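Local coordinates for protein KLLA0B12012p (Kluyveromyces lactis, PDB 6Y3P) that probably binds ATP through its C-terminal ATP-grasp domain, of the tubulin-tyrosine ligase family, and, as Pby1, is a direct partner of the mRNA decapping enzyme Dcp2, at residues C223-L227 with P321-E327; K137-L143 with I154-T159; I296-I300 with D338-K342; A210-K214 with P241-V245. All coordinates share one frame; numbering follows the deposited sequence.

Contact 1: C223-L227 with P321-E327; sequences CSGDL and PLKNSLE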
loop_
_atom_site.group_PDB
_atom_site.type_symbol
_atom_site.label_atom_id
_atom_site.label_comp_id
_atom_site.label_asym_id
_atom_site.label_seq_id
_atom_site.Cartn_x
_atom_site.Cartn_y
_atom_site.Cartn_z
ATOM N N CYS A 223 -1.644 5.561 -10.427
ATOM C CA CYS A 223 -1.483 4.893 -11.712
ATOM C C CYS A 223 -2.410 5.577 -12.634
ATOM O O CYS A 223 -3.560 5.768 -12.280
ATOM C CB CYS A 223 -1.823 3.412 -11.622
ATOM S SG CYS A 223 -0.505 2.427 -10.914
ATOM N N SER A 224 -1.944 5.902 -13.818
ATOM C CA SER A 224 -2.761 6.547 -14.837
ATOM C C SER A 224 -2.654 5.807 -16.187
ATOM O O SER A 224 -1.550 5.632 -16.697
ATOM C CB SER A 224 -2.353 8.007 -14.992
ATOM O OG SER A 224 -3.182 8.603 -15.974
ATOM N N GLY A 225 -3.800 5.383 -16.722
ATOM C CA GLY A 225 -3.937 4.700 -18.009
ATOM C C GLY A 225 -3.131 3.424 -18.140
ATOM O O GLY A 225 -2.989 2.684 -17.163
ATOM N N ASP A 226 -2.569 3.176 -19.364
ATOM C CA ASP A 226 -1.741 2.007 -19.656
ATOM C C ASP A 226 -0.352 2.380 -20.238
ATOM O O ASP A 226 -0.155 2.311 -21.448
ATOM C CB ASP A 226 -2.493 0.998 -20.549
ATOM C CG ASP A 226 -1.823 -0.358 -20.762
ATOM O OD1 ASP A 226 -0.579 -0.461 -20.562
ATOM O OD2 ASP A 226 -2.521 -1.296 -21.220
ATOM N N LEU A 227 0.654 2.666 -19.396
ATOM C CA LEU A 227 0.603 2.815 -17.950
ATOM C C LEU A 227 1.625 3.843 -17.549
ATOM O O LEU A 227 2.779 3.769 -17.979
ATOM C CB LEU A 227 0.923 1.480 -17.234
ATOM C CG LEU A 227 1.072 1.518 -15.685
ATOM C CD1 LEU A 227 -0.294 1.500 -14.985
ATOM C CD2 LEU A 227 1.898 0.350 -15.195
ATOM N N PRO A 321 -3.562 -3.102 -16.636
ATOM C CA PRO A 321 -3.857 -1.676 -16.788
ATOM C C PRO A 321 -4.810 -1.393 -17.952
ATOM O O PRO A 321 -4.702 -1.981 -19.023
ATOM C CB PRO A 321 -2.475 -1.035 -16.983
ATOM C CG PRO A 321 -1.473 -2.134 -16.721
ATOM C CD PRO A 321 -2.176 -3.395 -17.049
ATOM N N LEU A 322 -5.786 -0.526 -17.688
ATOM C CA LEU A 322 -6.780 -0.041 -18.625
ATOM C C LEU A 322 -6.432 1.393 -18.965
ATOM O O LEU A 322 -6.127 2.186 -18.069
ATOM C CB LEU A 322 -8.184 -0.073 -17.976
ATOM C CG LEU A 322 -9.014 -1.355 -18.064
ATOM C CD1 LEU A 322 -8.953 -1.971 -19.450
ATOM C CD2 LEU A 322 -8.626 -2.350 -16.977
ATOM N N LYS A 323 -6.555 1.736 -20.240
ATOM C CA LYS A 323 -6.307 3.062 -20.810
ATOM C C LYS A 323 -7.239 4.144 -20.199
ATOM O O LYS A 323 -6.846 5.295 -20.033
ATOM C CB LYS A 323 -6.497 2.976 -22.347
ATOM C CG LYS A 323 -6.099 4.223 -23.129
ATOM C CD LYS A 323 -4.672 4.182 -23.646
ATOM C CE LYS A 323 -4.078 5.566 -23.720
ATOM N NZ LYS A 323 -2.608 5.537 -23.506
ATOM N N ASN A 324 -8.461 3.762 -19.877
ATOM C CA ASN A 324 -9.482 4.671 -19.371
ATOM C C ASN A 324 -9.617 4.646 -17.835
ATOM O O ASN A 324 -10.595 5.130 -17.277
ATOM C CB ASN A 324 -10.832 4.398 -20.094
ATOM C CG ASN A 324 -11.311 2.969 -20.053
ATOM O OD1 ASN A 324 -10.540 1.997 -19.974
ATOM N ND2 ASN A 324 -12.606 2.809 -20.147
ATOM N N SER A 325 -8.624 4.106 -17.155
ATOM C CA SER A 325 -8.624 4.072 -15.695
ATOM C C SER A 325 -7.477 4.882 -15.149
ATOM O O SER A 325 -6.479 5.076 -15.832
ATOM C CB SER A 325 -8.470 2.643 -15.188
ATOM O OG SER A 325 -9.542 1.822 -15.597
ATOM N N LEU A 326 -7.638 5.349 -13.921
ATOM C CA LEU A 326 -6.605 5.926 -13.076
ATOM C C LEU A 326 -6.919 5.446 -11.673
ATOM O O LEU A 326 -8.060 5.089 -11.408
ATOM C CB LEU A 326 -6.400 7.468 -13.146
ATOM C CG LEU A 326 -7.504 8.424 -12.666
ATOM C CD1 LEU A 326 -7.611 8.466 -11.127
ATOM C CD2 LEU A 326 -7.189 9.800 -13.139
ATOM N N GLU A 327 -5.937 5.385 -10.801
ATOM C CA GLU A 327 -6.206 4.967 -9.438
ATOM C C GLU A 327 -5.122 5.450 -8.515
ATOM O O GLU A 327 -3.951 5.306 -8.842
ATOM C CB GLU A 327 -6.402 3.435 -9.308
ATOM C CG GLU A 327 -6.976 3.051 -7.948
ATOM C CD GLU A 327 -7.478 1.638 -7.733
ATOM O OE1 GLU A 327 -7.633 0.905 -8.735
ATOM O OE2 GLU A 327 -7.717 1.263 -6.560
#

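Contact 2: K137-L143 with I154-T159; sequences KEKWWIL and IRIFKT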
loop_
_atom_site.group_PDB
_atom_site.type_symbol
_atom_site.label_atom_id
_atom_site.label_comp_id
_atom_site.label_asym_id
_atom_site.label_seq_id
_atom_site.Cartn_x
_atom_site.Cartn_y
_atom_site.Cartn_z
ATOM N N LYS A 137 17.817 -18.546 8.019
ATOM C CA LYS A 137 18.125 -17.947 9.326
ATOM C C LYS A 137 18.622 -16.467 9.274
ATOM O O LYS A 137 19.333 -16.008 10.180
ATOM C CB LYS A 137 19.113 -18.845 10.113
ATOM C CG LYS A 137 18.581 -20.251 10.440
ATOM C CD LYS A 137 19.257 -20.869 11.675
ATOM C CE LYS A 137 20.423 -21.781 11.353
ATOM N NZ LYS A 137 21.733 -21.083 11.452
ATOM N N GLU A 138 18.165 -15.714 8.261
ATOM C CA GLU A 138 18.567 -14.319 8.033
ATOM C C GLU A 138 17.556 -13.276 8.514
ATOM O O GLU A 138 17.887 -12.088 8.489
ATOM C CB GLU A 138 18.849 -14.074 6.529
ATOM C CG GLU A 138 19.916 -14.966 5.909
ATOM C CD GLU A 138 20.804 -14.301 4.875
ATOM O OE1 GLU A 138 20.268 -13.650 3.948
ATOM O OE2 GLU A 138 22.044 -14.445 4.988
ATOM N N LYS A 139 16.329 -13.689 8.909
ATOM C CA LYS A 139 15.258 -12.753 9.267
ATOM C C LYS A 139 14.541 -13.042 10.564
ATOM O O LYS A 139 14.610 -14.164 11.073
ATOM C CB LYS A 139 14.211 -12.729 8.132
ATOM C CG LYS A 139 14.666 -11.984 6.897
ATOM C CD LYS A 139 13.893 -12.382 5.671
ATOM C CE LYS A 139 14.656 -11.995 4.423
ATOM N NZ LYS A 139 13.888 -12.286 3.190
ATOM N N TRP A 140 13.795 -12.028 11.071
ATOM C CA TRP A 140 12.916 -12.132 12.238
ATOM C C TRP A 140 11.517 -12.354 11.690
ATOM O O TRP A 140 11.223 -11.996 10.538
ATOM C CB TRP A 140 12.958 -10.881 13.130
ATOM C CG TRP A 140 14.299 -10.631 13.764
ATOM C CD1 TRP A 140 15.487 -10.428 13.124
ATOM C CD2 TRP A 140 14.588 -10.595 15.166
ATOM N NE1 TRP A 140 16.497 -10.267 14.041
ATOM C CE2 TRP A 140 15.972 -10.350 15.302
ATOM C CE3 TRP A 140 13.814 -10.757 16.322
ATOM C CZ2 TRP A 140 16.587 -10.221 16.550
ATOM C CZ3 TRP A 140 14.429 -10.662 17.558
ATOM C CH2 TRP A 140 15.800 -10.402 17.663
ATOM N N TRP A 141 10.675 -13.017 12.478
ATOM C CA TRP A 141 9.354 -13.387 12.011
ATOM C C TRP A 141 8.364 -13.231 13.092
ATOM O O TRP A 141 8.684 -13.269 14.283
ATOM C CB TRP A 141 9.332 -14.864 11.536
ATOM C CG TRP A 141 10.282 -15.154 10.428
ATOM C CD1 TRP A 141 11.583 -15.547 10.548
ATOM C CD2 TRP A 141 10.054 -14.926 9.032
ATOM N NE1 TRP A 141 12.179 -15.589 9.305
ATOM C CE2 TRP A 141 11.252 -15.240 8.353
ATOM C CE3 TRP A 141 8.932 -14.550 8.280
ATOM C CZ2 TRP A 141 11.342 -15.235 6.953
ATOM C CZ3 TRP A 141 9.031 -14.514 6.893
ATOM C CH2 TRP A 141 10.223 -14.859 6.245
ATOM N N ILE A 142 7.142 -13.110 12.679
ATOM C CA ILE A 142 6.051 -13.022 13.602
ATOM C C ILE A 142 4.980 -14.043 13.189
ATOM O O ILE A 142 4.736 -14.236 11.990
ATOM C CB ILE A 142 5.630 -11.538 13.731
ATOM C CG1 ILE A 142 5.147 -11.266 15.126
ATOM C CG2 ILE A 142 4.669 -11.019 12.649
ATOM C CD1 ILE A 142 5.588 -10.049 15.551
ATOM N N LEU A 143 4.487 -14.814 14.177
ATOM C CA LEU A 143 3.444 -15.821 13.998
ATOM C C LEU A 143 2.118 -15.179 14.434
ATOM O O LEU A 143 1.865 -15.040 15.629
ATOM C CB LEU A 143 3.751 -17.104 14.789
ATOM C CG LEU A 143 2.665 -18.204 14.726
ATOM C CD1 LEU A 143 2.624 -18.901 13.363
ATOM C CD2 LEU A 143 2.817 -19.189 15.858
ATOM N N ILE A 154 0.131 -12.840 18.961
ATOM C CA ILE A 154 1.164 -12.810 17.924
ATOM C C ILE A 154 2.574 -12.885 18.602
ATOM O O ILE A 154 2.894 -12.076 19.478
ATOM C CB ILE A 154 1.002 -11.686 16.836
ATOM C CG1 ILE A 154 1.662 -10.354 17.215
ATOM C CG2 ILE A 154 -0.477 -11.467 16.446
ATOM C CD1 ILE A 154 1.907 -9.386 16.029
ATOM N N ARG A 155 3.363 -13.918 18.229
ATOM C CA ARG A 155 4.675 -14.219 18.798
ATOM C C ARG A 155 5.852 -14.147 17.802
ATOM O O ARG A 155 5.723 -14.526 16.634
ATOM C CB ARG A 155 4.644 -15.587 19.501
ATOM C CG ARG A 155 3.759 -15.609 20.749
ATOM C CD ARG A 155 3.843 -16.915 21.511
ATOM N NE ARG A 155 5.155 -17.123 22.132
ATOM C CZ ARG A 155 5.502 -18.197 22.842
ATOM N NH1 ARG A 155 4.631 -19.179 23.044
ATOM N NH2 ARG A 155 6.723 -18.296 23.352
ATOM N N ILE A 156 7.004 -13.668 18.301
ATOM C CA ILE A 156 8.261 -13.514 17.556
ATOM C C ILE A 156 9.111 -14.781 17.649
ATOM O O ILE A 156 9.139 -15.454 18.694
ATOM C CB ILE A 156 9.049 -12.242 18.035
ATOM C CG1 ILE A 156 8.259 -10.995 17.696
ATOM C CG2 ILE A 156 10.443 -12.117 17.380
ATOM C CD1 ILE A 156 8.727 -9.804 18.366
ATOM N N PHE A 157 9.832 -15.072 16.565
ATOM C CA PHE A 157 10.772 -16.186 16.449
ATOM C C PHE A 157 11.711 -15.927 15.278
ATOM O O PHE A 157 11.433 -15.063 14.440
ATOM C CB PHE A 157 10.014 -17.503 16.240
ATOM C CG PHE A 157 9.311 -17.619 14.904
ATOM C CD1 PHE A 157 8.035 -17.087 14.722
ATOM C CD2 PHE A 157 9.909 -18.299 13.842
ATOM C CE1 PHE A 157 7.384 -17.196 13.494
ATOM C CE2 PHE A 157 9.244 -18.437 12.626
ATOM C CZ PHE A 157 7.980 -17.889 12.460
ATOM N N LYS A 158 12.787 -16.701 15.183
ATOM C CA LYS A 158 13.737 -16.622 14.072
ATOM C C LYS A 158 13.997 -17.991 13.443
ATOM O O LYS A 158 14.349 -18.047 12.269
ATOM C CB LYS A 158 15.063 -15.995 14.515
ATOM C CG LYS A 158 15.009 -14.481 14.708
ATOM C CD LYS A 158 16.369 -13.820 14.431
ATOM C CE LYS A 158 17.399 -14.023 15.522
ATOM N NZ LYS A 158 16.936 -13.516 16.841
ATOM N N THR A 159 13.857 -19.092 14.213
ATOM C CA THR A 159 14.133 -20.456 13.723
ATOM C C THR A 159 12.934 -21.439 13.807
ATOM O O THR A 159 11.983 -21.235 14.580
ATOM C CB THR A 159 15.366 -21.047 14.439
ATOM O OG1 THR A 159 15.040 -21.285 15.804
ATOM C CG2 THR A 159 16.595 -20.130 14.368
#

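Contact 3: I296-I300 with D338-K342; sequences IRTQI and DYQVK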
loop_
_atom_site.group_PDB
_atom_site.type_symbol
_atom_site.label_atom_id
_atom_site.label_comp_id
_atom_site.label_asym_id
_atom_site.label_seq_id
_atom_site.Cartn_x
_atom_site.Cartn_y
_atom_site.Cartn_z
ATOM N N ILE A 296 15.335 7.574 1.390
ATOM C CA ILE A 296 14.074 6.882 1.637
ATOM C C ILE A 296 13.125 7.118 0.412
ATOM O O ILE A 296 12.397 6.211 -0.012
ATOM C CB ILE A 296 13.485 7.342 3.006
ATOM C CG1 ILE A 296 14.224 6.642 4.172
ATOM C CG2 ILE A 296 11.969 7.114 3.107
ATOM C CD1 ILE A 296 14.024 7.342 5.662
ATOM N N ARG A 297 13.167 8.329 -0.159
ATOM C CA ARG A 297 12.337 8.661 -1.315
ATOM C C ARG A 297 12.827 7.864 -2.536
ATOM O O ARG A 297 12.023 7.284 -3.246
ATOM C CB ARG A 297 12.405 10.165 -1.596
ATOM C CG ARG A 297 11.129 10.904 -1.266
ATOM C CD ARG A 297 11.374 12.391 -1.176
ATOM N NE ARG A 297 10.914 12.855 0.127
ATOM C CZ ARG A 297 11.608 13.636 0.946
ATOM N NH1 ARG A 297 12.804 14.098 0.585
ATOM N NH2 ARG A 297 11.109 13.976 2.127
ATOM N N THR A 298 14.145 7.821 -2.747
ATOM C CA THR A 298 14.793 7.080 -3.833
ATOM C C THR A 298 14.393 5.607 -3.753
ATOM O O THR A 298 13.835 5.102 -4.725
ATOM C CB THR A 298 16.279 7.391 -3.811
ATOM O OG1 THR A 298 16.364 8.804 -4.018
ATOM C CG2 THR A 298 17.074 6.643 -4.906
ATOM N N GLN A 299 14.560 4.966 -2.574
ATOM C CA GLN A 299 14.108 3.572 -2.337
ATOM C C GLN A 299 12.629 3.386 -2.630
ATOM O O GLN A 299 12.257 2.382 -3.240
ATOM C CB GLN A 299 14.332 3.135 -0.887
ATOM C CG GLN A 299 15.778 3.089 -0.436
ATOM C CD GLN A 299 15.832 2.805 1.041
ATOM O OE1 GLN A 299 15.537 1.686 1.487
ATOM N NE2 GLN A 299 16.190 3.826 1.835
ATOM N N ILE A 300 11.780 4.346 -2.216
ATOM C CA ILE A 300 10.326 4.248 -2.446
ATOM C C ILE A 300 10.000 4.239 -3.959
ATOM O O ILE A 300 9.226 3.396 -4.427
ATOM C CB ILE A 300 9.535 5.315 -1.631
ATOM C CG1 ILE A 300 9.441 4.860 -0.157
ATOM C CG2 ILE A 300 8.123 5.550 -2.229
ATOM C CD1 ILE A 300 9.104 5.933 0.919
ATOM N N ASP A 338 18.306 1.764 9.974
ATOM C CA ASP A 338 19.347 2.033 8.967
ATOM C C ASP A 338 18.779 2.783 7.790
ATOM O O ASP A 338 19.426 2.837 6.751
ATOM C CB ASP A 338 20.051 0.745 8.498
ATOM C CG ASP A 338 20.671 -0.033 9.635
ATOM O OD1 ASP A 338 21.356 0.593 10.477
ATOM O OD2 ASP A 338 20.442 -1.263 9.705
ATOM N N TYR A 339 17.572 3.396 7.970
ATOM C CA TYR A 339 16.834 4.194 6.985
ATOM C C TYR A 339 16.493 3.382 5.726
ATOM O O TYR A 339 16.378 3.941 4.644
ATOM C CB TYR A 339 17.550 5.532 6.662
ATOM C CG TYR A 339 17.959 6.305 7.900
ATOM C CD1 TYR A 339 19.208 6.111 8.486
ATOM C CD2 TYR A 339 17.102 7.241 8.479
ATOM C CE1 TYR A 339 19.587 6.805 9.628
ATOM C CE2 TYR A 339 17.463 7.932 9.635
ATOM C CZ TYR A 339 18.711 7.714 10.200
ATOM O OH TYR A 339 19.111 8.404 11.311
ATOM N N GLN A 340 16.267 2.063 5.901
ATOM C CA GLN A 340 15.873 1.139 4.841
ATOM C C GLN A 340 14.367 0.943 4.864
ATOM O O GLN A 340 13.795 0.689 5.926
ATOM C CB GLN A 340 16.631 -0.206 4.945
ATOM C CG GLN A 340 18.180 -0.109 4.832
ATOM C CD GLN A 340 18.616 0.803 3.706
ATOM O OE1 GLN A 340 18.467 0.482 2.528
ATOM N NE2 GLN A 340 19.088 1.999 4.037
ATOM N N VAL A 341 13.716 1.088 3.704
ATOM C CA VAL A 341 12.263 0.914 3.613
ATOM C C VAL A 341 11.880 -0.545 3.354
ATOM O O VAL A 341 12.601 -1.293 2.714
ATOM C CB VAL A 341 11.523 1.877 2.618
ATOM C CG1 VAL A 341 11.969 3.331 2.771
ATOM C CG2 VAL A 341 11.653 1.417 1.171
ATOM N N LYS A 342 10.710 -0.919 3.817
ATOM C CA LYS A 342 10.204 -2.245 3.589
ATOM C C LYS A 342 8.756 -2.147 3.258
ATOM O O LYS A 342 7.990 -1.610 4.044
ATOM C CB LYS A 342 10.549 -3.212 4.751
ATOM C CG LYS A 342 11.812 -4.030 4.398
ATOM C CD LYS A 342 12.580 -4.577 5.598
ATOM C CE LYS A 342 13.802 -5.403 5.209
ATOM N NZ LYS A 342 13.459 -6.696 4.528
#

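Contact 4: A210-K214 with P241-V245; sequences AHGRK and PNKFV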
loop_
_atom_site.group_PDB
_atom_site.type_symbol
_atom_site.label_atom_id
_atom_site.label_comp_id
_atom_site.label_asym_id
_atom_site.label_seq_id
_atom_site.Cartn_x
_atom_site.Cartn_y
_atom_site.Cartn_z
ATOM N N ALA A 210 9.584 12.018 18.281
ATOM C CA ALA A 210 8.385 11.200 18.406
ATOM C C ALA A 210 8.339 10.435 19.749
ATOM O O ALA A 210 7.494 9.559 19.923
ATOM C CB ALA A 210 8.327 10.214 17.259
ATOM N N HIS A 211 9.261 10.740 20.677
ATOM C CA HIS A 211 9.401 10.077 21.975
ATOM C C HIS A 211 9.444 8.533 21.853
ATOM O O HIS A 211 8.732 7.838 22.577
ATOM C CB HIS A 211 8.341 10.556 22.975
ATOM C CG HIS A 211 8.346 12.036 23.184
ATOM N ND1 HIS A 211 7.784 12.899 22.253
ATOM C CD2 HIS A 211 8.842 12.763 24.205
ATOM C CE1 HIS A 211 7.954 14.114 22.741
ATOM N NE2 HIS A 211 8.592 14.082 23.909
ATOM N N GLY A 212 10.259 8.043 20.910
ATOM C CA GLY A 212 10.526 6.626 20.663
ATOM C C GLY A 212 9.386 5.763 20.171
ATOM O O GLY A 212 9.400 4.540 20.345
ATOM N N ARG A 213 8.391 6.397 19.574
ATOM C CA ARG A 213 7.224 5.755 18.994
ATOM C C ARG A 213 7.597 5.452 17.541
ATOM O O ARG A 213 8.168 6.314 16.857
ATOM C CB ARG A 213 6.020 6.711 19.061
ATOM C CG ARG A 213 5.504 6.966 20.489
ATOM C CD ARG A 213 4.723 8.267 20.586
ATOM N NE ARG A 213 3.429 8.191 19.913
ATOM C CZ ARG A 213 3.004 9.020 18.962
ATOM N NH1 ARG A 213 3.774 10.020 18.549
ATOM N NH2 ARG A 213 1.807 8.855 18.415
ATOM N N LYS A 214 7.346 4.212 17.095
ATOM C CA LYS A 214 7.670 3.793 15.729
ATOM C C LYS A 214 6.639 4.336 14.741
ATOM O O LYS A 214 5.554 4.756 15.142
ATOM C CB LYS A 214 7.792 2.255 15.625
ATOM C CG LYS A 214 6.470 1.510 15.660
ATOM C CD LYS A 214 6.561 0.134 14.996
ATOM C CE LYS A 214 5.398 -0.780 15.362
ATOM N NZ LYS A 214 4.074 -0.254 14.906
ATOM N N PRO A 241 0.757 4.577 19.056
ATOM C CA PRO A 241 0.423 5.367 20.265
ATOM C C PRO A 241 1.449 5.315 21.405
ATOM O O PRO A 241 1.707 6.327 22.076
ATOM C CB PRO A 241 -0.932 4.789 20.701
ATOM C CG PRO A 241 -0.946 3.397 20.173
ATOM C CD PRO A 241 -0.191 3.453 18.865
ATOM N N ASN A 242 2.049 4.142 21.601
ATOM C CA ASN A 242 2.982 3.884 22.681
ATOM C C ASN A 242 4.444 3.803 22.239
ATOM O O ASN A 242 4.730 3.591 21.061
ATOM C CB ASN A 242 2.531 2.615 23.418
ATOM C CG ASN A 242 1.071 2.674 23.853
ATOM O OD1 ASN A 242 0.217 1.912 23.359
ATOM N ND2 ASN A 242 0.737 3.648 24.715
ATOM N N LYS A 243 5.369 4.014 23.189
ATOM C CA LYS A 243 6.804 3.932 22.940
ATOM C C LYS A 243 7.145 2.484 22.603
ATOM O O LYS A 243 6.613 1.557 23.224
ATOM C CB LYS A 243 7.622 4.402 24.161
ATOM C CG LYS A 243 7.283 5.808 24.647
ATOM C CD LYS A 243 8.416 6.402 25.499
ATOM C CE LYS A 243 8.016 7.590 26.361
ATOM N NZ LYS A 243 7.312 8.665 25.608
ATOM N N PHE A 244 7.986 2.290 21.580
ATOM C CA PHE A 244 8.390 0.955 21.157
ATOM C C PHE A 244 9.203 0.230 22.240
ATOM O O PHE A 244 10.154 0.786 22.801
ATOM C CB PHE A 244 9.158 1.014 19.834
ATOM C CG PHE A 244 9.492 -0.337 19.250
ATOM C CD1 PHE A 244 8.531 -1.071 18.562
ATOM C CD2 PHE A 244 10.773 -0.872 19.376
ATOM C CE1 PHE A 244 8.846 -2.316 18.007
ATOM C CE2 PHE A 244 11.087 -2.116 18.822
ATOM C CZ PHE A 244 10.122 -2.830 18.143
ATOM N N VAL A 245 8.772 -0.989 22.567
ATOM C CA VAL A 245 9.453 -1.820 23.552
ATOM C C VAL A 245 9.793 -3.121 22.824
ATOM O O VAL A 245 8.862 -3.844 22.461
ATOM C CB VAL A 245 8.631 -2.056 24.863
ATOM C CG1 VAL A 245 9.389 -2.970 25.835
ATOM C CG2 VAL A 245 8.266 -0.735 25.548
HETATM O O HOH W 1 6.098 2.362 19.094
#

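Contact 1: C223-L227 with P321-E327
Cys223 and Glu327 form an antiparallel hydrogen-bonded pair in which both backbone bonds are made: Cys223 N to Glu327 O and Glu327 N to Cys223 O, each 2.8 Å. The next pair, Ser224 with Leu326, is non-hydrogen-bonded. Beyond it Gly225 N reaches Ser325 O at 2.8 Å, where the type I turn Leu322-Ser325 ends. Gly225 has a positive phi of 57° and presses its CA to 3.3 Å from Leu322 O, a C-H...O contact where the two backbones run close. The peptide bond between Asp226 and Leu227 is cis. With CG of Asp226 anti to the backbone N (chi1 -171°), the carboxylate passes alongside Pro321 CB and its carbonyl, CG lying 3.9 Å from Pro321 CB. OD2 stands 3.2 Å from Pro321 O, a pair of acceptors that is not hydrogen-bonded. Leu227 reaches the same ring atom, its CD1 3.9 Å from Pro321 CB. A glycine in place of Asp226 would probably leave that flank of Pro321 uncovered and the loop freer to turn. Farther along, Ser325 OG bonds Ser73 O and Glu327 forms a salt bridge with Arg77. Strands 215-224 and 326-335 thus pair at their ends, and the hairpin turn leading from 215-224 to 228-239 then packs on the loop 321-325, within the branched antiparallel sheet of this ATP-grasp domain.

Contact 2: K137-L143 with I154-T159
Lys158 lies over one face of the Trp140 indole. Its CD sits 3.5 Å from the centroid of the five-membered ring, and its NZ 3.5 Å from that of the six-membered ring, making a cation-pi contact beside a CH-pi one. The bends at chi3 and chi4 (-75° and -58°) fold the chain flat along the indole instead of letting it run past. Ile156 approaches the same indole at its edge, CG2 being 3.8 Å from Trp140 CE3, and the ring also stacks with His202. Trp141 and Phe157 meet differently: the CB of Trp141 stands over the Phe157 face, 3.7 Å from the ring centroid, while the two aromatic planes are inclined by 26° and displaced so far that hardly any of one ring lies over the other. At the edge of the Phe157 ring lies Leu143 N, and Leu143 CB is 3.9 Å from Phe157 CE1. These residues belong to a beta hairpin, strands 140-145 and 154-157, held by paired backbone bonds at Trp141-Phe157 and Leu143-Arg155; in ATP-grasp enzymes a hairpin of this kind commonly carries a flexible loop that closes over the nucleotide, and the same role is possible here. Helix 160-171 covers the face bearing Leu143 and Phe157. On the other face Ile142 CD1 touches Ile156 CG1 at 3.6 Å and Ile154 CD1 at 3.8 Å, a branched aliphatic cluster that continues onto Leu254. The guanidinium of Arg155 turns to Asp252, its salt-bridge partner, and to Ser169.

Contact 3: I296-I300 with D338-K342
Ile296, on helix 290-313, lays CG1 3.5 Å from Tyr339 O and CG2 3.8 Å from Val341 CG1, while its CD1 comes up at the edge of the Tyr339 ring. One turn later Gln299 carries the polar part. Its CD lies anti to CA (chi2 173°), carrying the flat amide out to the opposing backbone. NE2 donates to Tyr339 O at 2.8 Å, the acceptor lying in the amide plane and the bond nearly straight (165°); it also makes a weak bond to Glu295 O of its own helix. OE1 accepts from Val341 N at 2.9 Å, the donor standing above the carbonyl plane. Gln340 OE1 is 3.3 Å from Gln299 OE1 without bonding, its own NE2 being engaged by Asp338 O, and the two amide planes are nearly parallel. Gln299 CB also packs on Val341 CG2. Ile300 completes the row, its CG1 meeting Val341 CG1 more loosely at right angles. A leucine replacing Gln299 would probably leave Tyr339 O and Val341 N without these partners and the entry to strand 341-347 less firmly held. One primary amide thus spans Tyr339 O and Val341 N with its adjacent N-H and C=O, tying helix to strand by direction-specific bonds as well as by apolar packing.

Contact 4: A210-K214 with P241-V245
Gly212 O and Phe244 N make the strong direct bond of this contact, 2.9 Å long and nearly straight at 168°. Two weak bonds supplement it. Arg213 NE points to Pro241 O at 3.3 Å, the acceptor lying at the guanidinium edge, and Lys243 NZ reaches His211 O at 3.4 Å. A water joins the segments as well, accepting from Lys214 N at 3.0 Å and donating to Asn242 O at 2.7 Å. Among the packing contacts, the Lys243 side chain runs alongside the His211 carbonyl, with CG 3.2 Å from that oxygen. The bend at chi4 (-51°) then curls NZ back to the same oxygen and to His211 CB, 3.4 Å from the nitrogen. The Arg213 chain lies against the other backbone, its CG 3.5 Å from Asn242 O. Farther along, Phe244 CB touches Gly212 O, and Lys214 meets the Phe244 ring obliquely. As for charge, Arg213 and Lys243 keep their cationic ends well apart, so any repulsion is probably slight. Ala210 to Arg213 is a type I' turn, in which His211 and Gly212 both have positive phi; this favours glycine, and Gly212 has no side chain on the side facing 241-245. The turn lies between strands 194-200 and 215-224, while the loop holding Phe244 follows strand 228-239. Arg213 rests on Phe239, the backbones of Lys214 and Ala240 are bonded, and Phe244 packs on Pro204 and Leu206, so both surface loops meet at the end of the antiparallel pair 215-224 and 228-239.

In the fold
The four contacts share one ATP-grasp, tubulin-tyrosine ligase-like domain. Along the chain contact 2 closes first; contact 4 follows, closing before contact 3 opens, whereas contact 1 crosses both in sequence. Contacts 1 and 3 reach the same antiparallel sheet, in which strands 326-335 and 341-347 are neighbours, with centres about 26 Å apart. Contact 4 lies beyond the far ends of strands 215-224 and 228-239, its centre about 39 Å from that of contact 1, so these long strands connect the two. Contact 2 belongs to a separate five-stranded sheet, which approaches the larger sheet beside contact 3: the nearest atoms of these two contacts are about 5 Å apart, without touching.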